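Local coordinates for protein peroxiredoxin PRX1, mitochondrial (Saccharomyces cerevisiae, PDB 5YKJ) that probably reduces peroxides in yeast mitochondria as a 1-Cys peroxiredoxin whose oxidised cysteine is restored through the glutathione and thioredoxin systems, at residues H36-T41 with S69-E74; E74-W79 with F94-D99; P56-R61 with S154-V159; G27-V32 with N62-G67. All blocks are in the same frame, centred on the assembly; numbering follows the deposited sequence.

Contact 1 of 4, residues H36-T41 with S69-E74; sequences HPADFT and SVEDVE
The carboxylates of Asp39 and Glu71 lie flat against one another, their planes only 6° apart, as the two side chains slide past in opposite directions. OD2 of Asp39 is 4.0 Å from OE2 of Glu71, two like charges close together, which the backbone N-H of Asp39 probably helps to offset: Asp39 N donates to Glu71 OE1 at 2.9 Å, arriving from above the carboxylate plane, and the bend at chi2 of Glu71 (-142°) turns the acid back over Asp39. A second bond comes from Ser69, whose OG stands anti to its own backbone N (chi1 -178°) and donates to Asp39 OD1 at 2.7 Å. Parallel strands 30-36 and 63-69 of the thioredoxin-fold core run out here, the first into the loop with the peroxiredoxin Pro-X-X-X-Thr-X-X-Cys signature, the second into the turn before helix 73-87; Thr41 OG1 bonds the oxidised cysteine at position 44. The second oxygens, OD2 and OE2, are held from that helix: Asp39 OD2 is hydrogen-bonded to His76 ND1 and to Ser75 OG, and Ser75 OG also meets Glu71 OE2. Nearer the strand ends, Ser69 CA approaches His36 O at 3.3 Å, while Val70 CB packs 3.6 Å from Pro37 O.

Contact 2 of 4, residues E74-W79 with F94-D99; sequences ESHEKW and FPIIGD
With CG anti to its carbonyl carbon (chi1 -66°), His76 swings its imidazole off helix 73-87 toward strand 96-98, where Ile96, with CG1 beside the backbone N (chi1 -53°), turns CG2 anti to that nitrogen. The methyl lands over one face of the imidazole, 3.5 Å from CD2, as a CH-pi contact. At the ring edge, NE2 donates to Ile97 O at 2.8 Å; the carbonyl oxygen lies close to the ring plane, but the N-H reaches it from above the carbonyl plane and the bond is bent to 136°. Gly98 CA fits close by, 3.5 Å from NE2. One turn further along the helix, Trp79 CE3 packs 4.2 Å from Ile96 CD1. Helix and strand belong to the beta-alpha-beta unit 63-69, 73-87, 96-98 of the thioredoxin fold, and His76 NE2 also makes a weak bond to Ser69 O on its first strand, while ND1 bonds Asp39 OD2. With a leucine here, Ile97 O would probably lose its side-chain donor and the carboxylate of Asp39 its ring partner. Both ring nitrogens thus meet acceptors, which is consistent with an imidazolium that would partly offset the acids around it.

Contact 3 of 4, residues P56-R61 with S154-V159; sequences PEFDKR and SEVLRV
A single methyl, CD2 of Leu157, lies between two flat groups, over one face of the Phe58 ring and over one face of the Arg61 guanidinium. It stands 3.7 Å from Phe58 CE1, close to the ring normal in a CH-pi contact, and 3.6 Å from Arg61 NH1. At the edge of the phenyl ring, near its plane, Val156 CG1 approaches CE1 to 3.8 Å, so Phe58 is packed on face and rim by consecutive residues of helix 153-169. The edge of the guanidinium is polar instead: NH1 donates in its own plane to Glu57 O at 2.9 Å and, just as straight (163°), to Glu57 OE2, which it meets from above the carboxylate plane. Lys60 NZ takes the other oxygen, OE1 of Glu57, completing a three-residue salt-bridge network. Arg61 can lie over Leu157 because its chain is extended from CG to NE, and NE forms a salt bridge to Asp161, further along the partner helix. A serine in place of Arg61 would probably leave Glu57 OE2 and Asp161 without this cation and uncover the side of the Leu157 methyl turned away from Phe58. The packing on Leu157 and Val156 joins the segments; of the ion pairs, Arg61 to Asp161 reaches across, while those to Glu57 stay within 56-61. Phe58 goes on to touch Val63 and Leu65, and Val156 touches Phe143, which places both helices against the central sheet, side by side on one face, as is characteristic of the thioredoxin fold.

Contact 4 of 4, residues G27-V32 with N62-G67; sequences GDSWGV and NVKLIG
Ser29 OG is held from two directions: it donates to Asn62 OD1 at 2.8 Å and accepts a weak bond from Lys64 NZ at 3.4 Å. The hydroxyl approaches the amide from above its carbonyl plane; Asn62 carries CG anti to its backbone N (chi1 -167°), which brings the amide alongside Ser29, and the ND2 branch makes a weak bond to Asp28 O. The ammonium of Lys64 has stronger partners in the carbonyls of Tyr25 and Leu26, at the end of helix 22-26, and a water accepts from Asp28 N and, weakly, from Lys64 NZ. Past this polar entrance the backbones zip together as parallel strands. Trp30 N bonds Asn62 O at 2.8 Å, Lys64 N bonds Trp30 O at 2.9 Å, and Val32 N and O continue the ladder to Lys64 O and Ile66 N. The face shared by Trp30, Val32, Val63 and Leu65 is apolar: Val32 CG2 meets Val63 CG1 at 3.8 Å, and Trp30 CB meets Val63 CG2. Asn62, with positive phi, ends helix 55-59 in a Schellman motif and turns the chain into strand 63-69. That helix packs on Val63 and Leu65, helix 153-169 covers Trp30, and strands 96-98 and 129-133 flank the pair within the mixed sheet.

How the contacts relate
The four contacts follow one thioredoxin-fold sheet from its core to its active-site end. Contacts 2 and 4 are buried, contacts 1 and 3 only partly so. Contact 4 lies nearest the chain's centre and relies on a parallel backbone ladder and an apolar face; contact 3, about 11 Å away between centres, covers that face with helices and carries ion pairs. Contacts 1 and 2, about 7 Å apart between centres, share Glu74 and helix 73-87. Contact 1 is built on acids, one of them buried, and hydroxyls; contact 2 adds apolar packing on Ile96 to an imidazole that meets an acid of contact 1. Gly67 of contact 4 bonds Pro95 and Ile97 of contact 2, joining core to polar cluster.

Contact 1 of 4, residues H36-T41 with S69-E74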
loop_
_atom_site.group_PDB
_atom_site.type_symbol
_atom_site.label_atom_id
_atom_site.label_comp_id
_atom_site.label_asym_id
_atom_site.label_seq_id
_atom_site.Cartn_x
_atom_site.Cartn_y
_atom_site.Cartn_z
ATOM N N HIS A 36 -7.198 -0.136 -9.242
ATOM C CA HIS A 36 -7.857 0.701 -10.213
ATOM C C HIS A 36 -8.968 -0.043 -10.932
ATOM O O HIS A 36 -8.828 -1.123 -11.270
ATOM C CB HIS A 36 -6.828 1.253 -11.212
ATOM C CG HIS A 36 -5.732 1.982 -10.537
ATOM N ND1 HIS A 36 -5.823 3.295 -10.186
ATOM C CD2 HIS A 36 -4.529 1.568 -10.106
ATOM C CE1 HIS A 36 -4.748 3.642 -9.525
ATOM N NE2 HIS A 36 -3.941 2.620 -9.477
ATOM N N PRO A 37 -10.105 0.637 -11.145
ATOM C CA PRO A 37 -11.216 -0.002 -11.837
ATOM C C PRO A 37 -10.968 -0.295 -13.333
ATOM O O PRO A 37 -11.491 -1.213 -13.834
ATOM C CB PRO A 37 -12.393 0.970 -11.644
ATOM C CG PRO A 37 -12.008 1.820 -10.508
ATOM C CD PRO A 37 -10.531 1.923 -10.555
ATOM N N ALA A 38 -10.211 0.558 -13.983
ATOM C CA ALA A 38 -9.977 0.445 -15.409
ATOM C C ALA A 38 -8.719 1.175 -15.836
ATOM O O ALA A 38 -8.243 1.982 -15.135
ATOM C CB ALA A 38 -11.143 1.034 -16.144
ATOM N N ASP A 39 -8.210 0.863 -17.016
ATOM C CA ASP A 39 -7.070 1.540 -17.559
ATOM C C ASP A 39 -7.552 2.787 -18.296
ATOM O O ASP A 39 -8.662 2.918 -18.562
ATOM C CB ASP A 39 -6.312 0.650 -18.583
ATOM C CG ASP A 39 -5.659 -0.563 -17.968
ATOM O OD1 ASP A 39 -5.840 -0.757 -16.800
ATOM O OD2 ASP A 39 -5.043 -1.296 -18.715
ATOM N N PHE A 40 -6.634 3.671 -18.610
ATOM C CA PHE A 40 -6.918 4.883 -19.399
ATOM C C PHE A 40 -7.986 5.768 -18.793
ATOM O O PHE A 40 -8.760 6.309 -19.452
ATOM C CB PHE A 40 -7.258 4.507 -20.858
ATOM C CG PHE A 40 -6.198 3.687 -21.536
ATOM C CD1 PHE A 40 -5.075 4.274 -22.006
ATOM C CD2 PHE A 40 -6.339 2.352 -21.686
ATOM C CE1 PHE A 40 -4.121 3.551 -22.617
ATOM C CE2 PHE A 40 -5.365 1.625 -22.300
ATOM C CZ PHE A 40 -4.254 2.233 -22.751
ATOM N N THR A 41 -7.942 5.873 -17.484
ATOM C CA THR A 41 -8.822 6.742 -16.720
ATOM C C THR A 41 -7.903 7.773 -16.049
ATOM O O THR A 41 -6.856 7.477 -15.616
ATOM C CB THR A 41 -9.729 6.028 -15.697
ATOM O OG1 THR A 41 -8.914 5.365 -14.776
ATOM C CG2 THR A 41 -10.679 5.085 -16.356
ATOM N N SER A 69 -5.475 -3.538 -11.884
ATOM C CA SER A 69 -6.472 -2.892 -12.703
ATOM C C SER A 69 -7.269 -3.984 -13.444
ATOM O O SER A 69 -6.685 -4.914 -13.884
ATOM C CB SER A 69 -5.884 -1.912 -13.678
ATOM O OG SER A 69 -6.896 -1.315 -14.369
ATOM N N VAL A 70 -8.590 -3.815 -13.581
ATOM C CA VAL A 70 -9.392 -4.775 -14.239
ATOM C C VAL A 70 -9.460 -4.740 -15.722
ATOM O O VAL A 70 -10.437 -4.439 -16.266
ATOM C CB VAL A 70 -10.800 -4.742 -13.614
ATOM C CG1 VAL A 70 -11.658 -5.877 -14.122
ATOM C CG2 VAL A 70 -10.696 -4.755 -12.123
ATOM N N GLU A 71 -8.346 -5.092 -16.312
ATOM C CA GLU A 71 -8.159 -5.212 -17.738
ATOM C C GLU A 71 -7.037 -6.219 -17.986
ATOM O O GLU A 71 -6.408 -6.628 -17.111
ATOM C CB GLU A 71 -7.810 -3.867 -18.420
ATOM C CG GLU A 71 -8.699 -2.731 -18.060
ATOM C CD GLU A 71 -9.022 -1.783 -19.202
ATOM O OE1 GLU A 71 -9.587 -0.728 -18.992
ATOM O OE2 GLU A 71 -8.653 -2.090 -20.325
ATOM N N ASP A 72 -6.861 -6.598 -19.233
ATOM C CA ASP A 72 -5.813 -7.526 -19.596
ATOM C C ASP A 72 -4.421 -6.891 -19.640
ATOM O O ASP A 72 -4.300 -5.734 -19.623
ATOM C CB ASP A 72 -6.169 -8.321 -20.869
ATOM C CG ASP A 72 -6.279 -7.466 -22.110
ATOM O OD1 ASP A 72 -5.662 -6.464 -22.259
ATOM O OD2 ASP A 72 -7.050 -7.873 -22.955
ATOM N N VAL A 73 -3.391 -7.703 -19.660
ATOM C CA VAL A 73 -2.034 -7.238 -19.671
ATOM C C VAL A 73 -1.740 -6.419 -20.915
ATOM O O VAL A 73 -1.059 -5.470 -20.851
ATOM C CB VAL A 73 -1.066 -8.407 -19.535
ATOM C CG1 VAL A 73 0.346 -7.942 -19.709
ATOM C CG2 VAL A 73 -1.176 -9.006 -18.142
ATOM N N GLU A 74 -2.297 -6.827 -22.026
ATOM C CA GLU A 74 -2.058 -6.082 -23.234
ATOM C C GLU A 74 -2.538 -4.654 -23.075
ATOM O O GLU A 74 -1.874 -3.743 -23.465
ATOM C CB GLU A 74 -2.746 -6.745 -24.413
ATOM C CG GLU A 74 -2.886 -5.876 -25.616
ATOM C CD GLU A 74 -3.179 -6.627 -26.894
ATOM O OE1 GLU A 74 -3.534 -7.815 -26.840
ATOM O OE2 GLU A 74 -3.018 -5.993 -27.953
#

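Contact 2 of 4, residues E74-W79 with F94-D99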
loop_
_atom_site.group_PDB
_atom_site.type_symbol
_atom_site.label_atom_id
_atom_site.label_comp_id
_atom_site.label_asym_id
_atom_site.label_seq_id
_atom_site.Cartn_x
_atom_site.Cartn_y
_atom_site.Cartn_z
ATOM N N GLU A 74 -2.297 -6.827 -22.026
ATOM C CA GLU A 74 -2.058 -6.082 -23.234
ATOM C C GLU A 74 -2.538 -4.654 -23.075
ATOM O O GLU A 74 -1.874 -3.743 -23.465
ATOM C CB GLU A 74 -2.746 -6.745 -24.413
ATOM C CG GLU A 74 -2.886 -5.876 -25.616
ATOM C CD GLU A 74 -3.179 -6.627 -26.894
ATOM O OE1 GLU A 74 -3.534 -7.815 -26.840
ATOM O OE2 GLU A 74 -3.018 -5.993 -27.953
ATOM N N SER A 75 -3.684 -4.484 -22.471
ATOM C CA SER A 75 -4.181 -3.154 -22.235
ATOM C C SER A 75 -3.256 -2.401 -21.274
ATOM O O SER A 75 -2.905 -1.296 -21.503
ATOM C CB SER A 75 -5.618 -3.211 -21.748
ATOM O OG SER A 75 -6.005 -1.958 -21.286
ATOM N N HIS A 76 -2.818 -3.076 -20.230
ATOM C CA HIS A 76 -1.933 -2.454 -19.261
ATOM C C HIS A 76 -0.621 -2.007 -19.894
ATOM O O HIS A 76 -0.108 -1.026 -19.510
ATOM C CB HIS A 76 -1.605 -3.388 -18.100
ATOM C CG HIS A 76 -2.764 -3.724 -17.239
ATOM N ND1 HIS A 76 -3.990 -3.147 -17.379
ATOM C CD2 HIS A 76 -2.866 -4.590 -16.215
ATOM C CE1 HIS A 76 -4.806 -3.669 -16.483
ATOM N NE2 HIS A 76 -4.145 -4.532 -15.762
ATOM N N GLU A 77 -0.107 -2.788 -20.831
ATOM C CA GLU A 77 1.117 -2.403 -21.489
ATOM C C GLU A 77 0.990 -1.080 -22.244
ATOM O O GLU A 77 1.849 -0.259 -22.132
ATOM C CB GLU A 77 1.586 -3.528 -22.403
ATOM C CG GLU A 77 2.319 -4.620 -21.644
ATOM C CD GLU A 77 2.509 -5.917 -22.409
ATOM O OE1 GLU A 77 1.915 -6.111 -23.428
ATOM O OE2 GLU A 77 3.200 -6.778 -21.894
ATOM N N LYS A 78 -0.107 -0.902 -22.962
ATOM C CA LYS A 78 -0.367 0.335 -23.657
ATOM C C LYS A 78 -0.538 1.496 -22.671
ATOM O O LYS A 78 -0.080 2.557 -22.890
ATOM C CB LYS A 78 -1.633 0.254 -24.508
ATOM C CG LYS A 78 -1.627 -0.786 -25.595
ATOM C CD LYS A 78 -3.007 -0.943 -26.277
ATOM C CE LYS A 78 -4.203 -1.226 -25.334
ATOM N NZ LYS A 78 -5.250 -2.249 -25.736
ATOM N N TRP A 79 -1.230 1.220 -21.564
ATOM C CA TRP A 79 -1.447 2.221 -20.534
ATOM C C TRP A 79 -0.098 2.662 -19.953
ATOM O O TRP A 79 0.122 3.790 -19.772
ATOM C CB TRP A 79 -2.360 1.637 -19.445
ATOM C CG TRP A 79 -2.874 2.608 -18.417
ATOM C CD1 TRP A 79 -3.105 3.909 -18.599
ATOM C CD2 TRP A 79 -3.223 2.327 -17.074
ATOM N NE1 TRP A 79 -3.551 4.476 -17.461
ATOM C CE2 TRP A 79 -3.610 3.519 -16.504
ATOM C CE3 TRP A 79 -3.179 1.200 -16.294
ATOM C CZ2 TRP A 79 -4.009 3.617 -15.195
ATOM C CZ3 TRP A 79 -3.585 1.294 -14.992
ATOM C CH2 TRP A 79 -3.988 2.495 -14.459
ATOM N N PHE A 94 7.414 -1.454 -11.627
ATOM C CA PHE A 94 6.609 -2.382 -10.898
ATOM C C PHE A 94 5.550 -2.908 -11.841
ATOM O O PHE A 94 5.250 -2.373 -12.812
ATOM C CB PHE A 94 5.983 -1.716 -9.660
ATOM C CG PHE A 94 5.307 -0.409 -9.944
ATOM C CD1 PHE A 94 4.067 -0.389 -10.506
ATOM C CD2 PHE A 94 5.887 0.791 -9.626
ATOM C CE1 PHE A 94 3.443 0.794 -10.783
ATOM C CE2 PHE A 94 5.235 1.971 -9.856
ATOM C CZ PHE A 94 4.029 1.976 -10.462
ATOM N N PRO A 95 5.031 -4.058 -11.441
ATOM C CA PRO A 95 3.998 -4.678 -12.233
ATOM C C PRO A 95 2.611 -4.096 -12.046
ATOM O O PRO A 95 2.332 -3.540 -11.053
ATOM C CB PRO A 95 3.922 -6.110 -11.693
ATOM C CG PRO A 95 4.909 -6.228 -10.615
ATOM C CD PRO A 95 5.332 -4.872 -10.252
ATOM N N ILE A 96 1.807 -4.296 -13.060
ATOM C CA ILE A 96 0.409 -4.010 -13.001
ATOM C C ILE A 96 -0.257 -5.359 -13.341
ATOM O O ILE A 96 0.019 -5.914 -14.333
ATOM C CB ILE A 96 -0.087 -2.922 -13.961
ATOM C CG1 ILE A 96 0.757 -1.658 -13.789
ATOM C CG2 ILE A 96 -1.536 -2.602 -13.657
ATOM C CD1 ILE A 96 0.265 -0.487 -14.560
ATOM N N ILE A 97 -1.114 -5.836 -12.439
ATOM C CA ILE A 97 -1.787 -7.089 -12.607
ATOM C C ILE A 97 -2.956 -7.010 -13.603
ATOM O O ILE A 97 -3.764 -6.181 -13.505
ATOM C CB ILE A 97 -2.347 -7.565 -11.238
ATOM C CG1 ILE A 97 -1.224 -7.792 -10.215
ATOM C CG2 ILE A 97 -3.268 -8.769 -11.398
ATOM C CD1 ILE A 97 -1.682 -7.659 -8.767
ATOM N N GLY A 98 -2.980 -7.936 -14.547
ATOM C CA GLY A 98 -4.066 -7.987 -15.488
ATOM C C GLY A 98 -5.194 -8.841 -14.939
ATOM O O GLY A 98 -5.234 -9.999 -15.096
ATOM N N ASP A 99 -6.102 -8.212 -14.255
ATOM C CA ASP A 99 -7.217 -8.869 -13.626
ATOM C C ASP A 99 -8.469 -8.753 -14.477
ATOM O O ASP A 99 -9.447 -8.229 -14.102
ATOM C CB ASP A 99 -7.422 -8.234 -12.254
ATOM C CG ASP A 99 -8.226 -9.105 -11.307
ATOM O OD1 ASP A 99 -8.167 -10.269 -11.452
ATOM O OD2 ASP A 99 -8.860 -8.553 -10.446
#

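Contact 3 of 4, residues P56-R61 with S154-V159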
loop_
_atom_site.group_PDB
_atom_site.type_symbol
_atom_site.label_atom_id
_atom_site.label_comp_id
_atom_site.label_asym_id
_atom_site.label_seq_id
_atom_site.Cartn_x
_atom_site.Cartn_y
_atom_site.Cartn_z
ATOM N N PRO A 56 11.862 5.244 -6.214
ATOM C CA PRO A 56 13.092 5.250 -5.399
ATOM C C PRO A 56 12.836 5.465 -3.916
ATOM O O PRO A 56 13.575 4.983 -3.127
ATOM C CB PRO A 56 13.914 6.417 -5.973
ATOM C CG PRO A 56 13.489 6.483 -7.390
ATOM C CD PRO A 56 12.040 6.100 -7.407
ATOM N N GLU A 57 11.812 6.248 -3.619
ATOM C CA GLU A 57 11.409 6.517 -2.260
ATOM C C GLU A 57 10.927 5.212 -1.597
ATOM O O GLU A 57 11.168 4.981 -0.454
ATOM C CB GLU A 57 10.331 7.581 -2.182
ATOM C CG GLU A 57 10.870 8.968 -2.285
ATOM C CD GLU A 57 12.039 9.211 -1.357
ATOM O OE1 GLU A 57 13.170 9.313 -1.824
ATOM O OE2 GLU A 57 11.785 9.294 -0.178
ATOM N N PHE A 58 10.204 4.400 -2.352
ATOM C CA PHE A 58 9.761 3.119 -1.884
ATOM C C PHE A 58 10.901 2.078 -1.811
ATOM O O PHE A 58 11.002 1.353 -0.894
ATOM C CB PHE A 58 8.535 2.634 -2.677
ATOM C CG PHE A 58 7.339 3.517 -2.526
ATOM C CD1 PHE A 58 6.466 3.282 -1.533
ATOM C CD2 PHE A 58 7.060 4.504 -3.403
ATOM C CE1 PHE A 58 5.348 4.037 -1.357
ATOM C CE2 PHE A 58 5.951 5.293 -3.233
ATOM C CZ PHE A 58 5.078 5.048 -2.193
ATOM N N ASP A 59 11.776 2.106 -2.812
ATOM C CA ASP A 59 12.861 1.185 -2.810
ATOM C C ASP A 59 13.710 1.334 -1.545
ATOM O O ASP A 59 14.092 0.380 -0.971
ATOM C CB ASP A 59 13.776 1.453 -4.010
ATOM C CG ASP A 59 13.169 1.063 -5.332
ATOM O OD1 ASP A 59 12.319 0.201 -5.391
ATOM O OD2 ASP A 59 13.618 1.601 -6.324
ATOM N N LYS A 60 13.966 2.552 -1.148
ATOM C CA LYS A 60 14.808 2.759 -0.003
ATOM C C LYS A 60 14.193 2.330 1.302
ATOM O O LYS A 60 14.871 2.206 2.273
ATOM C CB LYS A 60 15.338 4.175 0.042
ATOM C CG LYS A 60 14.349 5.185 0.423
ATOM C CD LYS A 60 14.970 6.504 0.768
ATOM C CE LYS A 60 15.467 7.299 -0.411
ATOM N NZ LYS A 60 15.365 8.700 0.039
ATOM N N ARG A 61 12.883 2.121 1.291
ATOM C CA ARG A 61 12.214 1.680 2.468
ATOM C C ARG A 61 11.913 0.178 2.403
ATOM O O ARG A 61 11.156 -0.289 3.135
ATOM C CB ARG A 61 10.935 2.457 2.650
ATOM C CG ARG A 61 11.152 3.952 2.898
ATOM C CD ARG A 61 9.889 4.727 2.692
ATOM N NE ARG A 61 9.894 6.057 3.256
ATOM C CZ ARG A 61 10.320 7.160 2.666
ATOM N NH1 ARG A 61 10.833 7.152 1.471
ATOM N NH2 ARG A 61 10.258 8.271 3.330
ATOM N N SER A 154 2.478 11.209 -0.387
ATOM C CA SER A 154 3.169 11.583 0.803
ATOM C C SER A 154 2.601 10.893 2.016
ATOM O O SER A 154 3.301 10.553 2.873
ATOM C CB SER A 154 3.187 13.085 0.999
ATOM O OG SER A 154 3.980 13.652 0.019
ATOM N N GLU A 155 1.299 10.764 2.049
ATOM C CA GLU A 155 0.673 10.071 3.141
ATOM C C GLU A 155 1.002 8.577 3.123
ATOM O O GLU A 155 1.162 8.010 4.142
ATOM C CB GLU A 155 -0.831 10.334 3.142
ATOM C CG GLU A 155 -1.607 9.673 4.292
ATOM C CD GLU A 155 -1.190 10.137 5.694
ATOM O OE1 GLU A 155 -0.452 11.053 5.785
ATOM O OE2 GLU A 155 -1.691 9.564 6.631
ATOM N N VAL A 156 1.064 7.971 1.950
ATOM C CA VAL A 156 1.416 6.572 1.887
ATOM C C VAL A 156 2.835 6.381 2.456
ATOM O O VAL A 156 3.074 5.507 3.160
ATOM C CB VAL A 156 1.342 6.035 0.430
ATOM C CG1 VAL A 156 1.960 4.631 0.309
ATOM C CG2 VAL A 156 -0.082 6.077 -0.080
ATOM N N LEU A 157 3.741 7.255 2.089
ATOM C CA LEU A 157 5.074 7.169 2.621
ATOM C C LEU A 157 5.110 7.437 4.149
ATOM O O LEU A 157 5.868 6.853 4.839
ATOM C CB LEU A 157 6.043 8.089 1.870
ATOM C CG LEU A 157 6.445 7.723 0.442
ATOM C CD1 LEU A 157 6.998 8.935 -0.304
ATOM C CD2 LEU A 157 7.403 6.563 0.422
ATOM N N ARG A 158 4.286 8.360 4.592
ATOM C CA ARG A 158 4.260 8.701 6.003
ATOM C C ARG A 158 3.835 7.505 6.869
ATOM O O ARG A 158 4.446 7.197 7.843
ATOM C CB ARG A 158 3.362 9.925 6.261
ATOM C CG ARG A 158 3.500 10.544 7.651
ATOM C CD ARG A 158 2.395 11.526 8.012
ATOM N NE ARG A 158 1.110 10.898 8.156
ATOM C CZ ARG A 158 0.697 10.348 9.273
ATOM N NH1 ARG A 158 1.434 10.402 10.373
ATOM N NH2 ARG A 158 -0.466 9.761 9.299
ATOM N N VAL A 159 2.783 6.845 6.453
ATOM C CA VAL A 159 2.337 5.687 7.176
ATOM C C VAL A 159 3.310 4.526 7.110
ATOM O O VAL A 159 3.372 3.808 7.990
ATOM C CB VAL A 159 0.886 5.261 6.901
ATOM C CG1 VAL A 159 -0.004 6.435 7.127
ATOM C CG2 VAL A 159 0.723 4.684 5.515
#

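Contact 4 of 4, residues G27-V32 with N62-G67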
loop_
_atom_site.group_PDB
_atom_site.type_symbol
_atom_site.label_atom_id
_atom_site.label_comp_id
_atom_site.label_asym_id
_atom_site.label_seq_id
_atom_site.Cartn_x
_atom_site.Cartn_y
_atom_site.Cartn_z
ATOM N N GLY A 27 8.601 -11.167 -1.698
ATOM C CA GLY A 27 9.742 -11.651 -0.971
ATOM C C GLY A 27 9.654 -11.250 0.467
ATOM O O GLY A 27 8.650 -11.394 1.071
ATOM N N ASP A 28 10.744 -10.725 0.992
ATOM C CA ASP A 28 10.791 -10.243 2.340
ATOM C C ASP A 28 10.625 -8.713 2.425
ATOM O O ASP A 28 10.972 -8.141 3.382
ATOM C CB ASP A 28 12.091 -10.625 3.046
ATOM C CG ASP A 28 12.254 -12.089 3.205
ATOM O OD1 ASP A 28 11.285 -12.798 3.434
ATOM O OD2 ASP A 28 13.392 -12.534 3.075
ATOM N N SER A 29 10.108 -8.090 1.390
ATOM C CA SER A 29 9.909 -6.679 1.378
ATOM C C SER A 29 8.500 -6.342 1.864
ATOM O O SER A 29 7.657 -7.183 1.929
ATOM C CB SER A 29 10.050 -6.160 -0.038
ATOM O OG SER A 29 11.369 -6.229 -0.503
ATOM N N TRP A 30 8.300 -5.094 2.175
ATOM C CA TRP A 30 6.967 -4.609 2.468
ATOM C C TRP A 30 6.346 -4.458 1.064
ATOM O O TRP A 30 7.012 -4.416 0.083
ATOM C CB TRP A 30 6.970 -3.237 3.163
ATOM C CG TRP A 30 7.309 -3.281 4.586
ATOM C CD1 TRP A 30 8.519 -3.520 5.120
ATOM C CD2 TRP A 30 6.446 -3.019 5.674
ATOM N NE1 TRP A 30 8.466 -3.462 6.476
ATOM C CE2 TRP A 30 7.198 -3.132 6.845
ATOM C CE3 TRP A 30 5.116 -2.678 5.780
ATOM C CZ2 TRP A 30 6.645 -2.967 8.094
ATOM C CZ3 TRP A 30 4.575 -2.481 7.047
ATOM C CH2 TRP A 30 5.335 -2.633 8.171
ATOM N N GLY A 31 5.039 -4.348 1.056
ATOM C CA GLY A 31 4.308 -4.183 -0.159
ATOM C C GLY A 31 3.164 -3.166 -0.102
ATOM O O GLY A 31 2.574 -2.998 0.887
ATOM N N VAL A 32 2.939 -2.525 -1.224
ATOM C CA VAL A 32 1.816 -1.643 -1.416
ATOM C C VAL A 32 1.048 -2.138 -2.663
ATOM O O VAL A 32 1.539 -2.054 -3.746
ATOM C CB VAL A 32 2.212 -0.164 -1.536
ATOM C CG1 VAL A 32 0.996 0.691 -1.808
ATOM C CG2 VAL A 32 2.843 0.342 -0.282
ATOM N N ASN A 62 12.539 -0.524 1.474
ATOM C CA ASN A 62 12.281 -1.944 1.279
ATOM C C ASN A 62 10.795 -2.234 1.020
ATOM O O ASN A 62 10.258 -3.124 1.552
ATOM C CB ASN A 62 12.790 -2.811 2.429
ATOM C CG ASN A 62 12.810 -4.260 2.087
ATOM O OD1 ASN A 62 13.065 -4.625 0.987
ATOM N ND2 ASN A 62 12.543 -5.091 3.072
ATOM N N VAL A 63 10.185 -1.404 0.194
ATOM C CA VAL A 63 8.799 -1.548 -0.197
ATOM C C VAL A 63 8.679 -1.771 -1.719
ATOM O O VAL A 63 9.202 -1.038 -2.456
ATOM C CB VAL A 63 7.981 -0.301 0.151
ATOM C CG1 VAL A 63 6.536 -0.487 -0.243
ATOM C CG2 VAL A 63 8.076 0.026 1.626
ATOM N N LYS A 64 7.951 -2.802 -2.110
ATOM C CA LYS A 64 7.680 -3.104 -3.484
ATOM C C LYS A 64 6.237 -2.691 -3.803
ATOM O O LYS A 64 5.354 -2.952 -3.065
ATOM C CB LYS A 64 7.802 -4.577 -3.746
ATOM C CG LYS A 64 9.219 -5.065 -3.694
ATOM C CD LYS A 64 9.419 -6.464 -4.203
ATOM C CE LYS A 64 10.868 -6.806 -4.017
ATOM N NZ LYS A 64 11.116 -8.094 -3.381
ATOM N N LEU A 65 6.083 -2.023 -4.932
ATOM C CA LEU A 65 4.821 -1.564 -5.420
ATOM C C LEU A 65 4.250 -2.571 -6.398
ATOM O O LEU A 65 4.933 -3.281 -7.038
ATOM C CB LEU A 65 4.965 -0.193 -6.106
ATOM C CG LEU A 65 5.512 0.935 -5.268
ATOM C CD1 LEU A 65 5.965 2.094 -6.112
ATOM C CD2 LEU A 65 4.422 1.430 -4.369
ATOM N N ILE A 66 2.937 -2.620 -6.419
ATOM C CA ILE A 66 2.209 -3.447 -7.360
ATOM C C ILE A 66 0.800 -2.885 -7.582
ATOM O O ILE A 66 0.104 -2.637 -6.690
ATOM C CB ILE A 66 2.208 -4.929 -6.993
ATOM C CG1 ILE A 66 1.585 -5.730 -8.091
ATOM C CG2 ILE A 66 1.536 -5.160 -5.664
ATOM C CD1 ILE A 66 2.026 -7.170 -8.075
ATOM N N GLY A 67 0.493 -2.707 -8.826
ATOM C CA GLY A 67 -0.738 -2.153 -9.191
ATOM C C GLY A 67 -1.810 -3.196 -9.667
ATOM O O GLY A 67 -1.407 -4.246 -10.081
HETATM O O HOH W 1 12.878 -9.472 -0.796
#